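Local coordinates for protein fasciclin-1 (Drosophila melanogaster, PDB 1O70) that serves as a neural cell adhesion molecule and is represented here by its third and fourth FAS1 domains, at residues T195-R200 with D264-R269; E232-I237 with H301-P306. All coordinates share one frame; numbering follows the deposited sequence.

Contact 1 (T195-R200 with D264-R269); sequences TYFVPR and DSLSIR. With SO4 (sulfate ion), chain C.
Phe-197, Leu-266 and Ile-268 meet inside the beta wedge of the fourth FAS1 domain, although three strands of the same sheet lie between their own. The evidence for curling is metric: with three strands intervening, the CA atoms of Phe-197 and Leu-266 are still only 10.9 Å apart, far closer than a flat sheet would allow. The strands next to the two edges therefore turn these side chains toward a shared interior. With CG anti to the carbonyl carbon (chi1 -64°), Phe-197 points its far rim at the second strand. CE1 of Phe-197 touches CD2 of Leu-266 at 4.0 Å, while CZ of Phe-197 reaches CD1 of Ile-268 at 4.2 Å. Both methyls approach the ring obliquely, and Ile-268 comes to it from the opposite direction. Trp-281 packs against both aliphatic residues, and Ile-279 and the ring of His-301 adjoin Phe-197. The contact is wholly apolar; in the second strand, Ser-267 and Arg-269 alternate with the buried pair and are exposed.

Arg-200, at the N-cap of helix 201-210, is not in this cluster; it holds a sulfate, probably from the crystallisation liquor, that also accepts a bond from the Lys-202 amide. If an alanine stood at Arg-200, the sulfate would probably lose its guanidinium partner and Tyr-289 its cation-pi mate. The arginine bends at chi3 (-63°), and its NE donates to sulfate O2 at 2.9 Å with an N-H...O angle of 148°.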
loop_
_atom_site.group_PDB
_atom_site.type_symbol
_atom_site.label_atom_id
_atom_site.label_comp_id
_atom_site.label_asym_id
_atom_site.label_seq_id
_atom_site.Cartn_x
_atom_site.Cartn_y
_atom_site.Cartn_z
ATOM N N THR A 195 11.448 6.274 2.174
ATOM C CA THR A 195 10.299 6.607 1.345
ATOM C C THR A 195 10.708 6.037 -0.008
ATOM O O THR A 195 11.417 6.684 -0.785
ATOM C CB THR A 195 10.094 8.116 1.253
ATOM O OG1 THR A 195 9.747 8.620 2.547
ATOM C CG2 THR A 195 8.981 8.438 0.291
ATOM N N TYR A 196 10.272 4.808 -0.274
ATOM C CA TYR A 196 10.624 4.107 -1.503
ATOM C C TYR A 196 9.540 4.198 -2.578
ATOM O O TYR A 196 8.411 3.734 -2.380
ATOM C CB TYR A 196 10.915 2.634 -1.168
ATOM C CG TYR A 196 11.766 1.869 -2.173
ATOM C CD1 TYR A 196 11.984 0.498 -2.015
ATOM C CD2 TYR A 196 12.335 2.498 -3.284
ATOM C CE1 TYR A 196 12.733 -0.235 -2.932
ATOM C CE2 TYR A 196 13.094 1.776 -4.210
ATOM C CZ TYR A 196 13.286 0.406 -4.032
ATOM O OH TYR A 196 13.998 -0.319 -4.970
ATOM N N PHE A 197 9.888 4.815 -3.705
ATOM C CA PHE A 197 8.966 4.932 -4.822
ATOM C C PHE A 197 9.218 3.679 -5.634
ATOM O O PHE A 197 10.171 3.607 -6.410
ATOM C CB PHE A 197 9.250 6.180 -5.661
ATOM C CG PHE A 197 9.043 7.458 -4.919
ATOM C CD1 PHE A 197 10.041 7.950 -4.088
ATOM C CD2 PHE A 197 7.820 8.126 -4.979
ATOM C CE1 PHE A 197 9.836 9.086 -3.318
ATOM C CE2 PHE A 197 7.596 9.269 -4.212
ATOM C CZ PHE A 197 8.607 9.750 -3.375
ATOM N N VAL A 198 8.353 2.691 -5.429
ATOM C CA VAL A 198 8.474 1.394 -6.075
ATOM C C VAL A 198 7.688 1.164 -7.358
ATOM O O VAL A 198 6.462 1.150 -7.350
ATOM C CB VAL A 198 8.060 0.270 -5.119
ATOM C CG1 VAL A 198 8.194 -1.057 -5.812
ATOM C CG2 VAL A 198 8.905 0.315 -3.860
ATOM N N PRO A 199 8.388 0.977 -8.486
ATOM C CA PRO A 199 7.655 0.733 -9.732
ATOM C C PRO A 199 6.993 -0.657 -9.623
ATOM O O PRO A 199 7.616 -1.608 -9.156
ATOM C CB PRO A 199 8.755 0.764 -10.792
ATOM C CG PRO A 199 9.788 1.702 -10.189
ATOM C CD PRO A 199 9.814 1.243 -8.754
ATOM N N ARG A 200 5.732 -0.771 -10.031
ATOM C CA ARG A 200 5.029 -2.047 -9.969
ATOM C C ARG A 200 5.528 -2.932 -11.107
ATOM O O ARG A 200 6.193 -2.447 -12.020
ATOM C CB ARG A 200 3.527 -1.831 -10.126
ATOM C CG ARG A 200 3.173 -1.184 -11.443
ATOM C CD ARG A 200 1.724 -0.761 -11.494
ATOM N NE ARG A 200 0.826 -1.899 -11.385
ATOM C CZ ARG A 200 -0.471 -1.853 -11.676
ATOM N NH1 ARG A 200 -1.020 -0.716 -12.095
ATOM N NH2 ARG A 200 -1.219 -2.942 -11.550
ATOM N N ASP A 264 22.765 11.315 -3.428
ATOM C CA ASP A 264 22.406 12.590 -4.031
ATOM C C ASP A 264 21.075 13.095 -3.492
ATOM O O ASP A 264 20.867 13.148 -2.278
ATOM C CB ASP A 264 22.336 12.454 -5.557
ATOM C CG ASP A 264 22.599 13.763 -6.258
ATOM O OD1 ASP A 264 21.911 14.762 -5.935
ATOM O OD2 ASP A 264 23.505 13.805 -7.123
ATOM N N SER A 265 20.183 13.486 -4.397
ATOM C CA SER A 265 18.866 13.979 -4.013
ATOM C C SER A 265 17.855 13.691 -5.118
ATOM O O SER A 265 18.223 13.310 -6.224
ATOM C CB SER A 265 18.914 15.487 -3.722
ATOM O OG SER A 265 19.235 16.243 -4.878
ATOM N N LEU A 266 16.578 13.855 -4.797
ATOM C CA LEU A 266 15.501 13.625 -5.749
ATOM C C LEU A 266 14.655 14.884 -5.832
ATOM O O LEU A 266 14.164 15.394 -4.819
ATOM C CB LEU A 266 14.625 12.448 -5.301
ATOM C CG LEU A 266 13.456 12.070 -6.217
ATOM C CD1 LEU A 266 13.989 11.564 -7.554
ATOM C CD2 LEU A 266 12.610 10.996 -5.555
ATOM N N SER A 267 14.489 15.393 -7.042
ATOM C CA SER A 267 13.690 16.589 -7.237
ATOM C C SER A 267 12.479 16.195 -8.072
ATOM O O SER A 267 12.603 15.822 -9.238
ATOM C CB SER A 267 14.513 17.655 -7.964
ATOM O OG SER A 267 13.974 18.950 -7.754
ATOM N N ILE A 268 11.308 16.258 -7.463
ATOM C CA ILE A 268 10.091 15.906 -8.163
ATOM C C ILE A 268 9.015 16.885 -7.762
ATOM O O ILE A 268 9.239 17.766 -6.935
ATOM C CB ILE A 268 9.608 14.499 -7.775
ATOM C CG1 ILE A 268 9.367 14.448 -6.263
ATOM C CG2 ILE A 268 10.616 13.454 -8.217
ATOM C CD1 ILE A 268 8.771 13.158 -5.773
ATOM N N ARG A 269 7.840 16.727 -8.354
ATOM C CA ARG A 269 6.716 17.576 -8.021
ATOM C C ARG A 269 5.510 16.653 -7.997
ATOM O O ARG A 269 5.365 15.808 -8.878
ATOM C CB ARG A 269 6.542 18.659 -9.071
ATOM C CG ARG A 269 5.564 19.712 -8.648
ATOM C CD ARG A 269 5.179 20.590 -9.804
ATOM N NE ARG A 269 4.063 21.447 -9.429
ATOM C CZ ARG A 269 3.368 22.182 -10.288
ATOM N NH1 ARG A 269 3.674 22.163 -11.583
ATOM N NH2 ARG A 269 2.370 22.944 -9.854
HETATM S S SO4 C . 1.122 -5.688 -11.546
HETATM O O1 SO4 C . 1.319 -6.463 -10.326
HETATM O O2 SO4 C . 2.028 -4.527 -11.525
HETATM O O3 SO4 C . 1.418 -6.502 -12.734
HETATM O O4 SO4 C . -0.279 -5.227 -11.595
#

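Contact 2 (E232-I237 with H301-P306); sequences ERHLAI and HVIDYP. With SO4 (sulfate ion), chain F.
A buried imidazole, His-234, meets Pro-306 through its edge and not its face, with no hydrogen bond joining the two segments. NE2 of His-234 lies 3.7 Å from CA of Pro-306, which sits in the plane of the ring, and 3.9 Å from CB of the same proline. At the same edge CD2 of His-234 touches the terminal methyl CD1 of Ile-303 at 4.2 Å; the two side chains run obliquely to each other. The ring's rotation is fixed from both nitrogens: ND1 bonds to the carbonyl O of Ile-230 and NE2 to the amide N of Leu-307, consistent with a neutral ring protonated on ND1.

Next to it Arg-233 leaves with CG anti to the backbone N (chi1 174°) and bends at chi3 (-72°) to bring its guanidinium to a second sulfate; its NH2 bonds to sulfate O3 at 3.2 Å, nearly straight at 172°. NH1 of Arg-233 turns to Asp-312 and the Leu-307 carbonyl. Trp-204 and Thr-207 of helix 201-210 back Pro-306. Reaching past strand 193-199, His-234 thus joins the start of edge strand 235-238 to the end of strand 298-303 and the turn after it, in the 2-1-7 strand order of the FAS1 fold.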
loop_
_atom_site.group_PDB
_atom_site.type_symbol
_atom_site.label_atom_id
_atom_site.label_comp_id
_atom_site.label_asym_id
_atom_site.label_seq_id
_atom_site.Cartn_x
_atom_site.Cartn_y
_atom_site.Cartn_z
ATOM N N GLU A 232 18.535 3.557 -6.157
ATOM C CA GLU A 232 18.876 4.594 -5.181
ATOM C C GLU A 232 18.207 5.905 -5.541
ATOM O O GLU A 232 18.005 6.762 -4.685
ATOM C CB GLU A 232 20.389 4.790 -5.110
ATOM C CG GLU A 232 21.124 3.516 -4.747
ATOM C CD GLU A 232 22.616 3.719 -4.640
ATOM O OE1 GLU A 232 23.146 4.572 -5.387
ATOM O OE2 GLU A 232 23.253 3.008 -3.834
ATOM N N ARG A 233 17.863 6.059 -6.815
ATOM C CA ARG A 233 17.200 7.265 -7.274
ATOM C C ARG A 233 15.757 7.254 -6.764
ATOM O O ARG A 233 15.150 8.306 -6.594
ATOM C CB ARG A 233 17.222 7.304 -8.798
ATOM C CG ARG A 233 16.439 8.457 -9.413
ATOM C CD ARG A 233 16.338 8.310 -10.922
ATOM N NE ARG A 233 17.610 8.556 -11.601
ATOM C CZ ARG A 233 17.803 8.362 -12.902
ATOM N NH1 ARG A 233 16.806 7.919 -13.652
ATOM N NH2 ARG A 233 18.984 8.599 -13.458
ATOM N N HIS A 234 15.216 6.059 -6.513
ATOM C CA HIS A 234 13.844 5.928 -6.033
ATOM C C HIS A 234 13.722 5.930 -4.513
ATOM O O HIS A 234 12.613 6.014 -3.974
ATOM C CB HIS A 234 13.213 4.634 -6.553
ATOM C CG HIS A 234 13.094 4.560 -8.039
ATOM N ND1 HIS A 234 14.188 4.418 -8.863
ATOM C CD2 HIS A 234 12.013 4.590 -8.854
ATOM C CE1 HIS A 234 13.787 4.361 -10.120
ATOM N NE2 HIS A 234 12.470 4.464 -10.142
ATOM N N LEU A 235 14.862 5.853 -3.829
ATOM C CA LEU A 235 14.884 5.777 -2.372
ATOM C C LEU A 235 15.309 7.014 -1.601
ATOM O O LEU A 235 16.477 7.404 -1.621
ATOM C CB LEU A 235 15.771 4.606 -1.939
ATOM C CG LEU A 235 15.776 4.296 -0.439
ATOM C CD1 LEU A 235 14.393 3.805 -0.023
ATOM C CD2 LEU A 235 16.839 3.243 -0.132
ATOM N N ALA A 236 14.348 7.606 -0.899
ATOM C CA ALA A 236 14.586 8.791 -0.086
ATOM C C ALA A 236 14.873 8.369 1.351
ATOM O O ALA A 236 14.096 7.639 1.960
ATOM C CB ALA A 236 13.373 9.704 -0.126
ATOM N N ILE A 237 15.985 8.846 1.897
ATOM C CA ILE A 237 16.379 8.489 3.255
ATOM C C ILE A 237 16.508 9.707 4.159
ATOM O O ILE A 237 17.342 10.576 3.914
ATOM C CB ILE A 237 17.735 7.748 3.243
ATOM C CG1 ILE A 237 17.668 6.576 2.248
ATOM C CG2 ILE A 237 18.087 7.281 4.647
ATOM C CD1 ILE A 237 18.998 5.861 2.005
ATOM N N HIS A 301 5.557 4.024 -2.058
ATOM C CA HIS A 301 4.559 4.555 -2.995
ATOM C C HIS A 301 4.709 3.778 -4.305
ATOM O O HIS A 301 5.720 3.909 -5.007
ATOM C CB HIS A 301 4.793 6.037 -3.265
ATOM C CG HIS A 301 4.776 6.889 -2.032
ATOM N ND1 HIS A 301 3.622 7.149 -1.324
ATOM C CD2 HIS A 301 5.772 7.544 -1.387
ATOM C CE1 HIS A 301 3.905 7.927 -0.295
ATOM N NE2 HIS A 301 5.203 8.183 -0.311
ATOM N N VAL A 302 3.715 2.970 -4.646
ATOM C CA VAL A 302 3.816 2.188 -5.871
ATOM C C VAL A 302 3.519 3.047 -7.087
ATOM O O VAL A 302 2.432 3.609 -7.223
ATOM C CB VAL A 302 2.865 0.984 -5.855
ATOM C CG1 VAL A 302 3.027 0.202 -7.140
ATOM C CG2 VAL A 302 3.170 0.099 -4.656
ATOM N N ILE A 303 4.494 3.152 -7.978
ATOM C CA ILE A 303 4.309 3.967 -9.162
ATOM C C ILE A 303 4.090 3.166 -10.440
ATOM O O ILE A 303 4.380 1.971 -10.489
ATOM C CB ILE A 303 5.466 4.958 -9.299
ATOM C CG1 ILE A 303 6.789 4.236 -9.519
ATOM C CG2 ILE A 303 5.548 5.788 -8.010
ATOM C CD1 ILE A 303 7.968 5.185 -9.655
ATOM N N ASP A 304 3.545 3.823 -11.462
ATOM C CA ASP A 304 3.222 3.183 -12.742
ATOM C C ASP A 304 4.406 2.907 -13.648
ATOM O O ASP A 304 4.363 1.998 -14.478
ATOM C CB ASP A 304 2.229 4.043 -13.525
ATOM C CG ASP A 304 0.786 3.767 -13.158
ATOM O OD1 ASP A 304 -0.050 4.669 -13.388
ATOM O OD2 ASP A 304 0.466 2.649 -12.678
ATOM N N TYR A 305 5.455 3.704 -13.498
ATOM C CA TYR A 305 6.633 3.571 -14.340
ATOM C C TYR A 305 7.834 4.039 -13.531
ATOM O O TYR A 305 7.738 4.981 -12.744
ATOM C CB TYR A 305 6.460 4.443 -15.589
ATOM C CG TYR A 305 7.421 4.146 -16.722
ATOM C CD1 TYR A 305 7.244 3.022 -17.536
ATOM C CD2 TYR A 305 8.524 4.979 -16.974
ATOM C CE1 TYR A 305 8.138 2.734 -18.570
ATOM C CE2 TYR A 305 9.426 4.695 -18.009
ATOM C CZ TYR A 305 9.227 3.571 -18.799
ATOM O OH TYR A 305 10.121 3.258 -19.803
ATOM N N PRO A 306 8.986 3.388 -13.719
ATOM C CA PRO A 306 10.210 3.747 -12.994
ATOM C C PRO A 306 10.804 5.088 -13.427
ATOM O O PRO A 306 10.639 5.500 -14.573
ATOM C CB PRO A 306 11.136 2.574 -13.302
ATOM C CG PRO A 306 10.710 2.171 -14.678
ATOM C CD PRO A 306 9.215 2.235 -14.607
HETATM S S SO4 F . 20.372 10.744 -10.813
HETATM O O1 SO4 F . 19.925 10.305 -9.467
HETATM O O2 SO4 F . 21.156 11.993 -10.692
HETATM O O3 SO4 F . 21.213 9.688 -11.425
HETATM O O4 SO4 F . 19.184 10.992 -11.667
#

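How the contacts relate
From the N terminus the segments come in the order 195-200, 232-237, 264-269, 301-306, so the two contacts cross. Contact 1 closes a loop of 63 residues that is mostly helical; contact 2 closes one of equal length that is mainly strand. Their centres are about 4 Å apart, and strand 193-199 of contact 1 lies between the two strands of contact 2 in one sheet. Tyr-196 O to His-301 N and Val-198 O to Ile-303 N, each 2.9 Å, are probable hydrogen bonds joining the contacts directly. Contact 1 brings the far strand 265-273 in across the curled sheet, while contact 2 joins the segment leading into edge strand 235-238 to the end of strand 298-303 and the residues after it.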